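Local structure of trichomaglin (Trichosanthes lepiniana, 1SGL) at residues T38-H43 against Y130-A135; D66-F71 against N118-T123; S110-G115 against K185-R190; K152-A157 against R200-P205. The protein probably cleaves RNA as an S-like ribonuclease of the T2 family. All blocks are in the same frame, centred on the assembly; numbering follows the deposited sequence.

Interaction 1. Residues T38-H43 against Y130-A135; sequences TQFTIH and YNVDKA. With SO4 (sulfate ion), chain B.
D133 and F40 join the first turn of helix 132-139 to the start of strand 40-47 in a buried polar contact with apolar flanks. D133 CG lies anti to its carbonyl carbon, beside the backbone N (chi1 -67°), which puts the carboxylate against the strand start. F40 N donates to D133 OD1 at 2.8 Å, with an N-H...O angle of 168°. The bond uses the syn lone pair of OD1. The second oxygen has an unfavourable neighbour: D133 OD2 lies 3.0 Å from F40 O, and both are acceptors. This may favour protonation of the carboxylate. The Q39 amide stacks on the D133 carboxylate, with planes 10° apart and Q39 CD 4.0 Å from D133 CG. F40 CD1 meets V132 CG2 at 4.0 Å. N131 caps the helix: its OD1 accepts from K134 N. With an alanine at D133, F40 N would probably lose its acceptor and the Q39 amide its flat partner. Farther along, H43 NE2 binds a sulfate, probably from the crystallisation liquor; H105 and Q101 also hold it, and it may mark where an RNA phosphate binds. F40 packs on L12 and W14, and on V176 and L179 of strand 176-184, while F127 of helix 116-129 touches D133.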
loop_
_atom_site.group_PDB
_atom_site.type_symbol
_atom_site.label_atom_id
_atom_site.label_comp_id
_atom_site.label_asym_id
_atom_site.label_seq_id
_atom_site.Cartn_x
_atom_site.Cartn_y
_atom_site.Cartn_z
ATOM N N THR A 38 7.792 10.097 -8.372
ATOM C CA THR A 38 7.614 9.461 -7.081
ATOM C C THR A 38 6.116 9.351 -6.839
ATOM O O THR A 38 5.378 10.306 -7.062
ATOM C CB THR A 38 8.273 10.308 -5.976
ATOM O OG1 THR A 38 9.680 10.377 -6.228
ATOM C CG2 THR A 38 8.039 9.701 -4.610
ATOM N N GLN A 39 5.669 8.186 -6.388
ATOM C CA GLN A 39 4.249 7.979 -6.151
ATOM C C GLN A 39 3.953 7.019 -5.014
ATOM O O GLN A 39 4.862 6.419 -4.433
ATOM C CB GLN A 39 3.592 7.411 -7.403
ATOM C CG GLN A 39 3.730 8.251 -8.650
ATOM C CD GLN A 39 2.859 7.721 -9.768
ATOM O OE1 GLN A 39 2.922 6.535 -10.107
ATOM N NE2 GLN A 39 2.031 8.592 -10.341
ATOM N N PHE A 40 2.665 6.888 -4.708
ATOM C CA PHE A 40 2.214 5.942 -3.700
ATOM C C PHE A 40 2.134 4.605 -4.432
ATOM O O PHE A 40 1.596 4.540 -5.534
ATOM C CB PHE A 40 0.808 6.277 -3.187
ATOM C CG PHE A 40 0.785 7.258 -2.051
ATOM C CD1 PHE A 40 0.359 8.568 -2.253
ATOM C CD2 PHE A 40 1.202 6.878 -0.783
ATOM C CE1 PHE A 40 0.350 9.489 -1.194
ATOM C CE2 PHE A 40 1.201 7.788 0.277
ATOM C CZ PHE A 40 0.774 9.090 0.074
ATOM N N THR A 41 2.683 3.556 -3.833
ATOM C CA THR A 41 2.626 2.216 -4.420
ATOM C C THR A 41 1.942 1.291 -3.410
ATOM O O THR A 41 1.793 1.628 -2.232
ATOM C CB THR A 41 4.037 1.658 -4.753
ATOM O OG1 THR A 41 4.829 1.596 -3.558
ATOM C CG2 THR A 41 4.733 2.552 -5.791
ATOM N N ILE A 42 1.532 0.125 -3.880
ATOM C CA ILE A 42 0.833 -0.846 -3.046
ATOM C C ILE A 42 1.724 -1.619 -2.088
ATOM O O ILE A 42 2.768 -2.132 -2.481
ATOM C CB ILE A 42 0.108 -1.884 -3.932
ATOM C CG1 ILE A 42 -0.904 -1.173 -4.829
ATOM C CG2 ILE A 42 -0.548 -2.961 -3.065
ATOM C CD1 ILE A 42 -1.361 -2.016 -5.989
ATOM N N HIS A 43 1.318 -1.692 -0.826
ATOM C CA HIS A 43 2.059 -2.494 0.129
ATOM C C HIS A 43 1.261 -3.791 0.283
ATOM O O HIS A 43 1.830 -4.878 0.270
ATOM C CB HIS A 43 2.185 -1.822 1.493
ATOM C CG HIS A 43 2.886 -2.680 2.498
ATOM N ND1 HIS A 43 4.249 -2.892 2.468
ATOM C CD2 HIS A 43 2.404 -3.474 3.484
ATOM C CE1 HIS A 43 4.576 -3.784 3.388
ATOM N NE2 HIS A 43 3.475 -4.154 4.017
ATOM N N TYR A 130 -9.600 3.589 -7.616
ATOM C CA TYR A 130 -9.600 4.671 -6.636
ATOM C C TYR A 130 -8.155 5.127 -6.510
ATOM O O TYR A 130 -7.540 5.015 -5.456
ATOM C CB TYR A 130 -10.125 4.166 -5.289
ATOM C CG TYR A 130 -11.523 3.588 -5.375
ATOM C CD1 TYR A 130 -11.737 2.216 -5.292
ATOM C CD2 TYR A 130 -12.630 4.417 -5.562
ATOM C CE1 TYR A 130 -13.013 1.679 -5.389
ATOM C CE2 TYR A 130 -13.918 3.888 -5.663
ATOM C CZ TYR A 130 -14.097 2.520 -5.573
ATOM O OH TYR A 130 -15.358 1.990 -5.660
ATOM N N ASN A 131 -7.622 5.657 -7.604
ATOM C CA ASN A 131 -6.232 6.073 -7.649
ATOM C C ASN A 131 -5.887 7.369 -6.920
ATOM O O ASN A 131 -6.186 8.470 -7.393
ATOM C CB ASN A 131 -5.780 6.168 -9.103
ATOM C CG ASN A 131 -4.282 6.169 -9.234
ATOM O OD1 ASN A 131 -3.598 7.006 -8.649
ATOM N ND2 ASN A 131 -3.754 5.219 -9.998
ATOM N N VAL A 132 -5.217 7.228 -5.781
ATOM C CA VAL A 132 -4.838 8.389 -5.005
ATOM C C VAL A 132 -3.782 9.239 -5.710
ATOM O O VAL A 132 -3.794 10.458 -5.576
ATOM C CB VAL A 132 -4.332 7.992 -3.599
ATOM C CG1 VAL A 132 -5.411 7.183 -2.876
ATOM C CG2 VAL A 132 -3.045 7.190 -3.710
ATOM N N ASP A 133 -2.880 8.614 -6.468
ATOM C CA ASP A 133 -1.848 9.386 -7.154
ATOM C C ASP A 133 -2.478 10.399 -8.115
ATOM O O ASP A 133 -2.073 11.566 -8.156
ATOM C CB ASP A 133 -0.890 8.464 -7.912
ATOM C CG ASP A 133 -0.060 7.591 -6.978
ATOM O OD1 ASP A 133 0.608 8.140 -6.077
ATOM O OD2 ASP A 133 -0.081 6.355 -7.147
ATOM N N LYS A 134 -3.480 9.948 -8.865
ATOM C CA LYS A 134 -4.179 10.805 -9.817
ATOM C C LYS A 134 -4.918 11.943 -9.096
ATOM O O LYS A 134 -4.937 13.080 -9.567
ATOM C CB LYS A 134 -5.166 9.976 -10.637
ATOM C CG LYS A 134 -5.742 10.709 -11.836
ATOM C CD LYS A 134 -4.681 10.939 -12.911
ATOM C CE LYS A 134 -5.312 11.395 -14.230
ATOM N NZ LYS A 134 -4.345 11.329 -15.379
ATOM N N ALA A 135 -5.522 11.634 -7.954
ATOM C CA ALA A 135 -6.232 12.641 -7.179
ATOM C C ALA A 135 -5.276 13.747 -6.738
ATOM O O ALA A 135 -5.552 14.932 -6.940
ATOM C CB ALA A 135 -6.877 12.006 -5.967
HETATM S S SO4 B . 2.473 -6.380 7.052
HETATM O O1 SO4 B . 2.965 -6.440 8.441
HETATM O O2 SO4 B . 2.028 -7.724 6.642
HETATM O O3 SO4 B . 3.563 -5.930 6.172
HETATM O O4 SO4 B . 1.347 -5.429 6.952
#

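Interaction 2. Residues D66-F71 against N118-T123; sequences DEIMPF and NYFKKT
F71 and F120 each have CG anti to the carbonyl carbon, beside the backbone N (chi1 -54° and -65°), which places the F71 ring against F120 CB and the base of K121. F71 lies in the loop before helix 72-78, at its N-cap position, and F120 lies on helix 116-129. The contact is apolar. F71 CD1 approaches F120 CB at 3.8 Å. F71 CZ reaches further round the helix, to 3.5 Å from K121 CB. The aliphatic base of K121 does the touching; its extended chain carries NZ away from the loop. I68 adds a third point, with I68 CG1 4.0 Å from F120 CE2. The loop is folded tightly here, since F71 N bonds to I68 O at 2.7 Å. P70 CG lies over the centre of one face of the F71 ring, 4.1 Å above its plane. An alanine in place of F71 would probably open a gap beside the base of K121 and leave P70 without the ring beneath it. On the helix 116-129 side, F71 also meets W117 and L124. I68 and F120 touch W98 of helix 97-106, where F120 also meets Y102, and W79 packs against F120.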
loop_
_atom_site.group_PDB
_atom_site.type_symbol
_atom_site.label_atom_id
_atom_site.label_comp_id
_atom_site.label_asym_id
_atom_site.label_seq_id
_atom_site.Cartn_x
_atom_site.Cartn_y
_atom_site.Cartn_z
ATOM N N ASP A 66 3.307 -18.985 -10.193
ATOM C CA ASP A 66 2.694 -19.182 -11.507
ATOM C C ASP A 66 1.365 -18.457 -11.668
ATOM O O ASP A 66 1.042 -17.990 -12.756
ATOM C CB ASP A 66 2.455 -20.670 -11.804
ATOM C CG ASP A 66 3.740 -21.488 -11.857
ATOM O OD1 ASP A 66 4.835 -20.920 -12.050
ATOM O OD2 ASP A 66 3.645 -22.724 -11.719
ATOM N N GLU A 67 0.598 -18.359 -10.588
ATOM C CA GLU A 67 -0.712 -17.716 -10.640
ATOM C C GLU A 67 -0.710 -16.188 -10.734
ATOM O O GLU A 67 -1.768 -15.562 -10.723
ATOM C CB GLU A 67 -1.542 -18.161 -9.437
ATOM C CG GLU A 67 -1.908 -19.634 -9.477
ATOM C CD GLU A 67 -2.525 -20.120 -8.178
ATOM O OE1 GLU A 67 -3.330 -19.374 -7.575
ATOM O OE2 GLU A 67 -2.212 -21.256 -7.766
ATOM N N ILE A 68 0.476 -15.599 -10.836
ATOM C CA ILE A 68 0.635 -14.147 -10.941
ATOM C C ILE A 68 0.679 -13.669 -12.394
ATOM O O ILE A 68 0.310 -12.532 -12.690
ATOM C CB ILE A 68 1.959 -13.689 -10.265
ATOM C CG1 ILE A 68 1.780 -13.606 -8.754
ATOM C CG2 ILE A 68 2.408 -12.349 -10.816
ATOM C CD1 ILE A 68 3.042 -13.178 -8.034
ATOM N N MET A 69 1.131 -14.550 -13.283
ATOM C CA MET A 69 1.311 -14.262 -14.705
ATOM C C MET A 69 0.630 -13.065 -15.355
ATOM O O MET A 69 1.301 -12.126 -15.796
ATOM C CB MET A 69 1.006 -15.502 -15.545
ATOM C CG MET A 69 0.865 -15.180 -17.026
ATOM S SD MET A 69 0.904 -16.618 -18.062
ATOM C CE MET A 69 2.085 -16.065 -19.327
ATOM N N PRO A 70 -0.704 -13.083 -15.449
ATOM C CA PRO A 70 -1.366 -11.940 -16.080
ATOM C C PRO A 70 -1.246 -10.611 -15.329
ATOM O O PRO A 70 -1.911 -9.643 -15.688
ATOM C CB PRO A 70 -2.815 -12.409 -16.197
ATOM C CG PRO A 70 -2.976 -13.278 -14.993
ATOM C CD PRO A 70 -1.683 -14.066 -14.952
ATOM N N PHE A 71 -0.400 -10.548 -14.307
ATOM C CA PHE A 71 -0.261 -9.313 -13.536
ATOM C C PHE A 71 1.185 -8.882 -13.324
ATOM O O PHE A 71 1.434 -7.794 -12.806
ATOM C CB PHE A 71 -0.910 -9.476 -12.156
ATOM C CG PHE A 71 -2.339 -9.938 -12.196
ATOM C CD1 PHE A 71 -2.767 -10.964 -11.358
ATOM C CD2 PHE A 71 -3.264 -9.329 -13.035
ATOM C CE1 PHE A 71 -4.098 -11.379 -11.351
ATOM C CE2 PHE A 71 -4.596 -9.734 -13.037
ATOM C CZ PHE A 71 -5.015 -10.762 -12.191
ATOM N N ASN A 118 -7.429 -13.981 -7.610
ATOM C CA ASN A 118 -8.437 -13.017 -7.206
ATOM C C ASN A 118 -7.878 -11.984 -6.229
ATOM O O ASN A 118 -8.302 -10.832 -6.232
ATOM C CB ASN A 118 -9.624 -13.759 -6.583
ATOM C CG ASN A 118 -10.794 -12.845 -6.284
ATOM O OD1 ASN A 118 -11.226 -12.066 -7.135
ATOM N ND2 ASN A 118 -11.323 -12.945 -5.069
ATOM N N TYR A 119 -6.928 -12.395 -5.397
ATOM C CA TYR A 119 -6.326 -11.482 -4.438
ATOM C C TYR A 119 -5.567 -10.366 -5.165
ATOM O O TYR A 119 -5.798 -9.186 -4.911
ATOM C CB TYR A 119 -5.377 -12.233 -3.509
ATOM C CG TYR A 119 -4.682 -11.350 -2.497
ATOM C CD1 TYR A 119 -5.398 -10.714 -1.475
ATOM C CD2 TYR A 119 -3.303 -11.151 -2.558
ATOM C CE1 TYR A 119 -4.745 -9.901 -0.537
ATOM C CE2 TYR A 119 -2.647 -10.354 -1.638
ATOM C CZ TYR A 119 -3.364 -9.730 -0.628
ATOM O OH TYR A 119 -2.682 -8.951 0.283
ATOM N N PHE A 120 -4.672 -10.737 -6.073
ATOM C CA PHE A 120 -3.913 -9.737 -6.812
ATOM C C PHE A 120 -4.798 -8.954 -7.765
ATOM O O PHE A 120 -4.630 -7.748 -7.924
ATOM C CB PHE A 120 -2.757 -10.396 -7.567
ATOM C CG PHE A 120 -1.736 -10.998 -6.660
ATOM C CD1 PHE A 120 -1.009 -10.194 -5.788
ATOM C CD2 PHE A 120 -1.548 -12.373 -6.615
ATOM C CE1 PHE A 120 -0.115 -10.750 -4.875
ATOM C CE2 PHE A 120 -0.654 -12.943 -5.705
ATOM C CZ PHE A 120 0.060 -12.129 -4.834
ATOM N N LYS A 121 -5.746 -9.641 -8.390
ATOM C CA LYS A 121 -6.659 -8.986 -9.314
ATOM C C LYS A 121 -7.463 -7.907 -8.593
ATOM O O LYS A 121 -7.566 -6.780 -9.069
ATOM C CB LYS A 121 -7.623 -10.000 -9.912
ATOM C CG LYS A 121 -8.656 -9.389 -10.830
ATOM C CD LYS A 121 -9.597 -10.460 -11.357
ATOM C CE LYS A 121 -10.607 -9.877 -12.332
ATOM N NZ LYS A 121 -11.519 -10.925 -12.870
ATOM N N LYS A 122 -8.033 -8.259 -7.445
ATOM C CA LYS A 122 -8.837 -7.312 -6.677
ATOM C C LYS A 122 -8.009 -6.159 -6.127
ATOM O O LYS A 122 -8.434 -5.007 -6.153
ATOM C CB LYS A 122 -9.526 -8.010 -5.507
ATOM C CG LYS A 122 -10.902 -7.449 -5.230
ATOM C CD LYS A 122 -11.838 -7.850 -6.364
ATOM C CE LYS A 122 -13.074 -6.976 -6.419
ATOM N NZ LYS A 122 -12.719 -5.572 -6.767
ATOM N N THR A 123 -6.830 -6.473 -5.611
ATOM C CA THR A 123 -5.977 -5.440 -5.058
ATOM C C THR A 123 -5.581 -4.423 -6.131
ATOM O O THR A 123 -5.613 -3.220 -5.891
ATOM C CB THR A 123 -4.724 -6.052 -4.416
ATOM O OG1 THR A 123 -5.119 -6.919 -3.338
ATOM C CG2 THR A 123 -3.816 -4.951 -3.871
#

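Interaction 3. Residues S110-G115 against K185-R190; sequences SPVIKG and KDFKPR
V112, F187 and K185 bury the most surface here, joining the loop before helix 116-129 to the turn that links strands 176-184 and 189-190. V112 points its two methyl groups at different partners. Its chi1 of -172° sets CG1 anti to the backbone N, facing K185 O and F187, and leaves CG2 to face K185 CD. V112 CG1 rests 3.7 Å from K185 O and 4.1 Å from F187 CE2. V112 CG2 meets K185 CD at 4.0 Å, the valine methyl lying across the lysine chain. That chain is bent at chi2 and chi4, and its methylene part makes this contact. V112 and F187 run antiparallel, side by side. The F187 ring comes in end first, and I113 CG1 sits at its edge, 4.0 Å from F187 CZ. F187 holds a left-handed backbone conformation within the turn. That turn is tied to D184, whose OD1 accepts from K188 N. The F187 ring also meets F8. Between the two segments the meeting atoms are mostly carbon, which implies a contact held by shape and apolar burial. K122 adds a charge to the F187 ring itself by a cation-pi contact, while the K185 charge meets F5 outside the two segments.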
loop_
_atom_site.group_PDB
_atom_site.type_symbol
_atom_site.label_atom_id
_atom_site.label_comp_id
_atom_site.label_asym_id
_atom_site.label_seq_id
_atom_site.Cartn_x
_atom_site.Cartn_y
_atom_site.Cartn_z
ATOM N N SER A 110 -10.592 -15.140 2.843
ATOM C CA SER A 110 -11.554 -16.088 2.296
ATOM C C SER A 110 -12.778 -16.055 3.203
ATOM O O SER A 110 -12.648 -15.861 4.413
ATOM C CB SER A 110 -10.961 -17.497 2.281
ATOM O OG SER A 110 -11.914 -18.434 1.808
ATOM N N PRO A 111 -13.982 -16.264 2.643
ATOM C CA PRO A 111 -14.322 -16.533 1.242
ATOM C C PRO A 111 -14.641 -15.300 0.390
ATOM O O PRO A 111 -15.093 -15.434 -0.746
ATOM C CB PRO A 111 -15.531 -17.438 1.372
ATOM C CG PRO A 111 -16.267 -16.759 2.493
ATOM C CD PRO A 111 -15.158 -16.490 3.504
ATOM N N VAL A 112 -14.432 -14.103 0.929
ATOM C CA VAL A 112 -14.710 -12.896 0.154
ATOM C C VAL A 112 -13.728 -12.875 -1.012
ATOM O O VAL A 112 -14.077 -12.503 -2.128
ATOM C CB VAL A 112 -14.529 -11.617 1.003
ATOM C CG1 VAL A 112 -15.005 -10.413 0.218
ATOM C CG2 VAL A 112 -15.297 -11.744 2.314
ATOM N N ILE A 113 -12.494 -13.270 -0.729
ATOM C CA ILE A 113 -11.443 -13.352 -1.736
ATOM C C ILE A 113 -10.980 -14.802 -1.712
ATOM O O ILE A 113 -10.540 -15.296 -0.676
ATOM C CB ILE A 113 -10.239 -12.440 -1.398
ATOM C CG1 ILE A 113 -10.663 -10.969 -1.465
ATOM C CG2 ILE A 113 -9.087 -12.721 -2.362
ATOM C CD1 ILE A 113 -9.551 -9.991 -1.167
ATOM N N LYS A 114 -11.090 -15.488 -2.841
ATOM C CA LYS A 114 -10.686 -16.890 -2.900
ATOM C C LYS A 114 -9.505 -17.146 -3.822
ATOM O O LYS A 114 -9.641 -17.107 -5.040
ATOM C CB LYS A 114 -11.862 -17.761 -3.353
ATOM C CG LYS A 114 -13.069 -17.728 -2.426
ATOM C CD LYS A 114 -14.169 -18.651 -2.933
ATOM C CE LYS A 114 -15.409 -18.583 -2.053
ATOM N NZ LYS A 114 -16.447 -19.560 -2.494
ATOM N N GLY A 115 -8.345 -17.405 -3.235
ATOM C CA GLY A 115 -7.174 -17.697 -4.038
ATOM C C GLY A 115 -6.305 -16.535 -4.472
ATOM O O GLY A 115 -6.739 -15.379 -4.508
ATOM N N LYS A 185 -17.106 -5.225 2.638
ATOM C CA LYS A 185 -17.053 -6.526 1.971
ATOM C C LYS A 185 -17.398 -6.435 0.493
ATOM O O LYS A 185 -16.973 -7.278 -0.290
ATOM C CB LYS A 185 -18.010 -7.521 2.630
ATOM C CG LYS A 185 -17.762 -7.780 4.103
ATOM C CD LYS A 185 -16.453 -8.490 4.338
ATOM C CE LYS A 185 -16.284 -8.841 5.811
ATOM N NZ LYS A 185 -17.274 -9.848 6.289
ATOM N N ASP A 186 -18.180 -5.428 0.115
ATOM C CA ASP A 186 -18.559 -5.240 -1.285
ATOM C C ASP A 186 -17.545 -4.356 -2.013
ATOM O O ASP A 186 -17.770 -3.917 -3.137
ATOM C CB ASP A 186 -19.959 -4.621 -1.390
ATOM C CG ASP A 186 -21.068 -5.627 -1.119
ATOM O OD1 ASP A 186 -22.252 -5.233 -1.170
ATOM O OD2 ASP A 186 -20.763 -6.812 -0.860
ATOM N N PHE A 187 -16.429 -4.090 -1.350
ATOM C CA PHE A 187 -15.369 -3.285 -1.927
ATOM C C PHE A 187 -15.757 -1.860 -2.264
ATOM O O PHE A 187 -15.239 -1.279 -3.208
ATOM C CB PHE A 187 -14.798 -4.000 -3.149
ATOM C CG PHE A 187 -14.115 -5.293 -2.809
ATOM C CD1 PHE A 187 -12.885 -5.291 -2.160
ATOM C CD2 PHE A 187 -14.733 -6.510 -3.066
ATOM C CE1 PHE A 187 -12.280 -6.487 -1.766
ATOM C CE2 PHE A 187 -14.137 -7.714 -2.677
ATOM C CZ PHE A 187 -12.909 -7.701 -2.024
ATOM N N LYS A 188 -16.690 -1.305 -1.503
ATOM C CA LYS A 188 -17.070 0.086 -1.692
ATOM C C LYS A 188 -16.300 0.857 -0.624
ATOM O O LYS A 188 -16.121 0.369 0.495
ATOM C CB LYS A 188 -18.576 0.287 -1.497
ATOM C CG LYS A 188 -19.400 0.069 -2.758
ATOM C CD LYS A 188 -19.239 -1.340 -3.310
ATOM C CE LYS A 188 -19.923 -1.480 -4.671
ATOM N NZ LYS A 188 -19.805 -2.860 -5.226
ATOM N N PRO A 189 -15.826 2.065 -0.956
ATOM C CA PRO A 189 -15.072 2.873 0.010
ATOM C C PRO A 189 -15.848 3.214 1.280
ATOM O O PRO A 189 -17.053 3.450 1.250
ATOM C CB PRO A 189 -14.704 4.120 -0.797
ATOM C CG PRO A 189 -14.582 3.573 -2.207
ATOM C CD PRO A 189 -15.795 2.681 -2.294
ATOM N N ARG A 190 -15.124 3.241 2.391
ATOM C CA ARG A 190 -15.680 3.552 3.699
ATOM C C ARG A 190 -14.652 4.377 4.462
ATOM O O ARG A 190 -13.449 4.137 4.342
ATOM C CB ARG A 190 -15.960 2.252 4.465
ATOM C CG ARG A 190 -17.171 1.498 3.969
ATOM C CD ARG A 190 -18.446 2.242 4.346
ATOM N NE ARG A 190 -19.651 1.577 3.866
ATOM C CZ ARG A 190 -20.110 1.668 2.624
ATOM N NH1 ARG A 190 -19.464 2.404 1.733
ATOM N NH2 ARG A 190 -21.215 1.021 2.272
#

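Interaction 4. Residues K152-A157 against R200-P205; sequences KDIVVA and RYVSLP
K152 is bridged to R200 by a water near the start of helix 151-162. K152 N donates to the water at 2.8 Å, and the water donates to R200 O over a longer 3.3 Å. The link therefore runs between backbone atoms. Two residues on, I154 makes the direct contact. Its chi2 of 179° extends the chain, so that CD1 reaches out from the helix as a tip. I154 CD1 meets V202 CG2 tip to tip at 3.7 Å. The same methyl meets L204 CD1, again tip to tip, at 4.1 Å. I141 touches both I154 and L204, and V176 of strand 176-184 packs on V202 and L204. Further along, A157 turns to L136 of helix 132-139, which I154 touches too. Strand 201-203 pairs with strand 148-150, just before the helix. The arrangement is a helix packed on a short two-stranded antiparallel sheet beside strand 176-184, in the alpha+beta fold of T2 ribonucleases.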
loop_
_atom_site.group_PDB
_atom_site.type_symbol
_atom_site.label_atom_id
_atom_site.label_comp_id
_atom_site.label_asym_id
_atom_site.label_seq_id
_atom_site.Cartn_x
_atom_site.Cartn_y
_atom_site.Cartn_z
ATOM N N LYS A 152 -4.413 18.895 5.632
ATOM C CA LYS A 152 -5.790 19.034 5.180
ATOM C C LYS A 152 -5.966 19.018 3.660
ATOM O O LYS A 152 -6.945 18.477 3.158
ATOM C CB LYS A 152 -6.385 20.327 5.753
ATOM C CG LYS A 152 -7.833 20.566 5.384
ATOM C CD LYS A 152 -8.817 19.995 6.404
ATOM C CE LYS A 152 -8.729 18.482 6.535
ATOM N NZ LYS A 152 -7.527 18.074 7.311
ATOM N N ASP A 153 -5.030 19.614 2.928
ATOM C CA ASP A 153 -5.122 19.637 1.473
ATOM C C ASP A 153 -5.081 18.223 0.907
ATOM O O ASP A 153 -5.796 17.903 -0.044
ATOM C CB ASP A 153 -3.973 20.446 0.861
ATOM C CG ASP A 153 -4.229 21.939 0.879
ATOM O OD1 ASP A 153 -5.244 22.371 1.458
ATOM O OD2 ASP A 153 -3.415 22.689 0.308
ATOM N N ILE A 154 -4.228 17.386 1.491
ATOM C CA ILE A 154 -4.087 16.011 1.038
ATOM C C ILE A 154 -5.329 15.189 1.384
ATOM O O ILE A 154 -5.851 14.468 0.538
ATOM C CB ILE A 154 -2.829 15.367 1.652
ATOM C CG1 ILE A 154 -1.599 16.178 1.233
ATOM C CG2 ILE A 154 -2.703 13.911 1.205
ATOM C CD1 ILE A 154 -0.288 15.662 1.779
ATOM N N VAL A 155 -5.817 15.318 2.613
ATOM C CA VAL A 155 -7.000 14.571 3.015
ATOM C C VAL A 155 -8.202 14.934 2.148
ATOM O O VAL A 155 -8.926 14.060 1.674
ATOM C CB VAL A 155 -7.346 14.830 4.490
ATOM C CG1 VAL A 155 -8.622 14.091 4.870
ATOM C CG2 VAL A 155 -6.203 14.377 5.371
ATOM N N VAL A 156 -8.403 16.226 1.922
ATOM C CA VAL A 156 -9.528 16.680 1.115
ATOM C C VAL A 156 -9.451 16.169 -0.319
ATOM O O VAL A 156 -10.471 15.846 -0.933
ATOM C CB VAL A 156 -9.619 18.227 1.111
ATOM C CG1 VAL A 156 -10.663 18.692 0.093
ATOM C CG2 VAL A 156 -10.010 18.716 2.497
ATOM N N ALA A 157 -8.239 16.100 -0.852
ATOM C CA ALA A 157 -8.051 15.625 -2.208
ATOM C C ALA A 157 -8.486 14.158 -2.326
ATOM O O ALA A 157 -9.227 13.789 -3.242
ATOM C CB ALA A 157 -6.590 15.784 -2.612
ATOM N N ARG A 200 0.565 19.185 11.259
ATOM C CA ARG A 200 -0.215 20.032 10.354
ATOM C C ARG A 200 0.424 20.195 8.978
ATOM O O ARG A 200 -0.276 20.318 7.978
ATOM C CB ARG A 200 -0.448 21.422 10.967
ATOM C CG ARG A 200 -1.451 22.270 10.173
ATOM C CD ARG A 200 -1.606 23.677 10.743
ATOM N NE ARG A 200 -1.507 23.655 12.192
ATOM C CZ ARG A 200 -2.297 22.941 12.987
ATOM N NH1 ARG A 200 -3.266 22.189 12.472
ATOM N NH2 ARG A 200 -2.090 22.948 14.299
ATOM N N TYR A 201 1.747 20.222 8.924
ATOM C CA TYR A 201 2.423 20.348 7.640
ATOM C C TYR A 201 3.249 19.094 7.405
ATOM O O TYR A 201 3.930 18.613 8.307
ATOM C CB TYR A 201 3.297 21.602 7.613
ATOM C CG TYR A 201 2.488 22.866 7.785
ATOM C CD1 TYR A 201 2.203 23.367 9.051
ATOM C CD2 TYR A 201 1.954 23.529 6.682
ATOM C CE1 TYR A 201 1.406 24.494 9.217
ATOM C CE2 TYR A 201 1.157 24.654 6.839
ATOM C CZ TYR A 201 0.888 25.128 8.110
ATOM O OH TYR A 201 0.087 26.230 8.275
ATOM N N VAL A 202 3.170 18.553 6.197
ATOM C CA VAL A 202 3.892 17.336 5.881
ATOM C C VAL A 202 4.683 17.451 4.596
ATOM O O VAL A 202 4.500 18.381 3.809
ATOM C CB VAL A 202 2.928 16.128 5.772
ATOM C CG1 VAL A 202 2.202 15.922 7.093
ATOM C CG2 VAL A 202 1.932 16.348 4.636
ATOM N N SER A 203 5.578 16.500 4.384
ATOM C CA SER A 203 6.381 16.524 3.182
ATOM C C SER A 203 6.252 15.222 2.415
ATOM O O SER A 203 6.090 14.151 2.997
ATOM C CB SER A 203 7.845 16.805 3.530
ATOM O OG SER A 203 8.375 15.801 4.366
ATOM N N LEU A 204 6.296 15.349 1.093
ATOM C CA LEU A 204 6.206 14.235 0.163
ATOM C C LEU A 204 7.507 14.292 -0.623
ATOM O O LEU A 204 7.545 14.792 -1.744
ATOM C CB LEU A 204 5.012 14.427 -0.780
ATOM C CG LEU A 204 3.612 14.306 -0.161
ATOM C CD1 LEU A 204 2.558 14.854 -1.118
ATOM C CD2 LEU A 204 3.324 12.853 0.156
ATOM N N PRO A 205 8.598 13.790 -0.033
ATOM C CA PRO A 205 9.899 13.807 -0.708
ATOM C C PRO A 205 9.974 12.932 -1.954
ATOM O O PRO A 205 9.245 11.942 -2.087
ATOM C CB PRO A 205 10.857 13.342 0.386
ATOM C CG PRO A 205 10.011 12.389 1.182
ATOM C CD PRO A 205 8.690 13.126 1.282
HETATM O O HOH W 1 -3.523 20.134 8.019
#

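From the N terminus, 38-43 comes first and waits for 130-135 to close interaction 1. Interaction 2 opens at 66-71, closes at 118-123, and so lies wholly within that loop. Interaction 3 opens between these two segments, at 110-115, and closes only at 185-190. It therefore crosses both interaction 1 and interaction 2. Interaction 4 opens at 152-157, after interactions 1 and 2 have closed, and crosses interaction 3. Interactions 1 and 3 both reach the five-stranded sheet. Helix 116-129 links the first three: T123 packs on I42, and Y119 on I113. Interaction 4 touches interaction 1 through T38 and P205, but lies about 32 Å from interaction 2, centre to centre.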